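Local atomic coordinates of 5,10-methylenetetrahydrofolate dehydrogenase (Bombyx mori, PDB entry 5ZF1), a protein that probably oxidises 5,10-methylenetetrahydrofolate to 5,10-methenyltetrahydrofolate with NADP+ as the electron acceptor, a step in folate-dependent one-carbon metabolism. Residues R36-G41 with L65-D70. Numbering follows the deposited sequence.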
loop_
_atom_site.group_PDB
_atom_site.type_symbol
_atom_site.label_atom_id
_atom_site.label_comp_id
_atom_site.label_asym_id
_atom_site.label_seq_id
_atom_site.Cartn_x
_atom_site.Cartn_y
_atom_site.Cartn_z
ATOM N N ARG B 36 3.091 -12.031 -23.938
ATOM C CA ARG B 36 3.375 -13.455 -23.819
ATOM C C ARG B 36 2.759 -13.939 -22.520
ATOM O O ARG B 36 3.036 -13.377 -21.455
ATOM C CB ARG B 36 4.877 -13.721 -23.835
ATOM C CG ARG B 36 5.582 -13.164 -25.059
ATOM C CD ARG B 36 5.218 -13.957 -26.320
ATOM N NE ARG B 36 5.869 -13.406 -27.508
ATOM C CZ ARG B 36 5.270 -12.631 -28.406
ATOM N NH1 ARG B 36 3.986 -12.314 -28.277
ATOM N NH2 ARG B 36 5.958 -12.179 -29.445
ATOM N N CYS B 37 1.912 -14.956 -22.605
ATOM C CA CYS B 37 1.248 -15.534 -21.443
ATOM C C CYS B 37 1.826 -16.919 -21.183
ATOM O O CYS B 37 1.693 -17.812 -22.028
ATOM C CB CYS B 37 -0.265 -15.618 -21.658
ATOM S SG CYS B 37 -1.079 -14.035 -22.005
ATOM N N ILE B 38 2.448 -17.097 -20.017
ATOM C CA ILE B 38 3.035 -18.377 -19.643
ATOM C C ILE B 38 1.992 -19.184 -18.888
ATOM O O ILE B 38 1.390 -18.693 -17.923
ATOM C CB ILE B 38 4.304 -18.183 -18.800
ATOM C CG1 ILE B 38 5.390 -17.515 -19.630
ATOM C CG2 ILE B 38 4.796 -19.521 -18.266
ATOM C CD1 ILE B 38 6.636 -17.172 -18.835
ATOM N N ILE B 39 1.772 -20.413 -19.344
ATOM C CA ILE B 39 0.800 -21.353 -18.792
ATOM C C ILE B 39 1.572 -22.563 -18.297
ATOM O O ILE B 39 2.258 -23.227 -19.083
ATOM C CB ILE B 39 -0.239 -21.790 -19.841
ATOM C CG1 ILE B 39 -1.398 -20.815 -19.935
ATOM C CG2 ILE B 39 -0.830 -23.133 -19.467
ATOM C CD1 ILE B 39 -2.321 -20.908 -18.747
ATOM N N VAL B 40 1.468 -22.851 -17.006
ATOM C CA VAL B 40 2.148 -23.996 -16.409
ATOM C C VAL B 40 1.082 -25.011 -16.017
ATOM O O VAL B 40 0.308 -24.788 -15.076
ATOM C CB VAL B 40 3.013 -23.593 -15.206
ATOM C CG1 VAL B 40 3.476 -24.833 -14.450
ATOM C CG2 VAL B 40 4.207 -22.771 -15.669
ATOM N N GLY B 41 1.040 -26.125 -16.738
ATOM C CA GLY B 41 0.099 -27.183 -16.440
ATOM C C GLY B 41 -1.054 -27.224 -17.419
ATOM O O GLY B 41 -1.098 -26.507 -18.424
ATOM N N LEU B 65 0.847 -14.350 -27.636
ATOM C CA LEU B 65 1.367 -15.695 -27.842
ATOM C C LEU B 65 1.379 -16.408 -26.500
ATOM O O LEU B 65 1.814 -15.834 -25.499
ATOM C CB LEU B 65 2.774 -15.655 -28.440
ATOM C CG LEU B 65 3.438 -16.982 -28.790
ATOM C CD1 LEU B 65 3.734 -17.024 -30.288
ATOM C CD2 LEU B 65 4.711 -17.181 -27.980
ATOM N N THR B 66 0.878 -17.638 -26.472
ATOM C CA THR B 66 0.819 -18.424 -25.247
ATOM C C THR B 66 1.991 -19.393 -25.215
ATOM O O THR B 66 2.241 -20.102 -26.193
ATOM C CB THR B 66 -0.500 -19.190 -25.150
ATOM O OG1 THR B 66 -1.593 -18.267 -25.220
ATOM C CG2 THR B 66 -0.575 -19.958 -23.839
ATOM N N ILE B 67 2.709 -19.415 -24.098
ATOM C CA ILE B 67 3.826 -20.328 -23.901
ATOM C C ILE B 67 3.381 -21.360 -22.879
ATOM O O ILE B 67 3.183 -21.037 -21.700
ATOM C CB ILE B 67 5.093 -19.602 -23.440
ATOM C CG1 ILE B 67 5.592 -18.654 -24.529
ATOM C CG2 ILE B 67 6.166 -20.612 -23.081
ATOM C CD1 ILE B 67 5.837 -17.257 -24.037
ATOM N N ASN B 68 3.208 -22.599 -23.328
ATOM C CA ASN B 68 2.736 -23.670 -22.465
ATOM C C ASN B 68 3.923 -24.395 -21.845
ATOM O O ASN B 68 4.896 -24.718 -22.535
ATOM C CB ASN B 68 1.859 -24.648 -23.248
ATOM C CG ASN B 68 0.589 -24.008 -23.762
ATOM O OD1 ASN B 68 -0.450 -24.046 -23.100
ATOM N ND2 ASN B 68 0.661 -23.413 -24.949
ATOM N N ARG B 69 3.848 -24.633 -20.541
ATOM C CA ARG B 69 4.855 -25.414 -19.848
ATOM C C ARG B 69 4.158 -26.495 -19.036
ATOM O O ARG B 69 2.962 -26.414 -18.748
ATOM C CB ARG B 69 5.747 -24.532 -18.957
ATOM C CG ARG B 69 6.720 -23.638 -19.740
ATOM C CD ARG B 69 7.708 -24.459 -20.575
ATOM N NE ARG B 69 8.750 -23.635 -21.193
ATOM C CZ ARG B 69 8.742 -23.228 -22.463
ATOM N NH1 ARG B 69 7.741 -23.561 -23.270
ATOM N NH2 ARG B 69 9.735 -22.486 -22.928
ATOM N N ASP B 70 4.915 -27.526 -18.686
ATOM C CA ASP B 70 4.340 -28.668 -17.995
ATOM C C ASP B 70 4.335 -28.441 -16.487
ATOM O O ASP B 70 5.126 -27.665 -15.946
ATOM C CB ASP B 70 5.105 -29.938 -18.356
ATOM C CG ASP B 70 5.458 -29.994 -19.832
ATOM O OD1 ASP B 70 6.573 -29.560 -20.195
ATOM O OD2 ASP B 70 4.610 -30.447 -20.632
#
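The guanidinium of Arg36 reaches across to Leu65, with NH1 3.6 Å from Leu65 CB in an oblique approach; a bend at chi2 (-71°) lays Arg36 CD against Leu65 CB and CD2, both 3.7 Å away. The other flat group, the guanidinium of Arg69, carries Ile67 CG2 on one face, offset toward the rim. Asn68 O lies close to the plane of this guanidinium and accepts from Arg69 NH1 at 3.2 Å, the donor sitting above the plane of that carbonyl. NH2 forms a salt bridge with Glu81 of helix 75-87. On the same side of the sheet, Ile67 CD1 lies 3.7 Å from Arg36 CB, and Val40 CG2 meets Arg69 CB. Across on the other side, Asn68 runs alongside Ile39, its OD1 3.8 Å from Ile39 CG2, and the Thr66 methyl touches Ile39 CG1.

Five backbone hydrogen bonds join the strands: Leu65 O and Ile67 O accept from Cys37 N and Ile39 N, Cys37 O and Ile39 O from Ile67 N and Arg69 N, and Gly41 N closes the ladder on Arg69 O at 2.8 Å. Helix 44-60 packs on the Ile39 and Thr66 side, helix 75-87 on the Ile38 and Ile67 side. Strand 34-40, helix 44-60 and strand 63-69 thus form a parallel beta-alpha-beta unit within the catalytic domain of the tetrahydrofolate dehydrogenase/cyclohydrolase family.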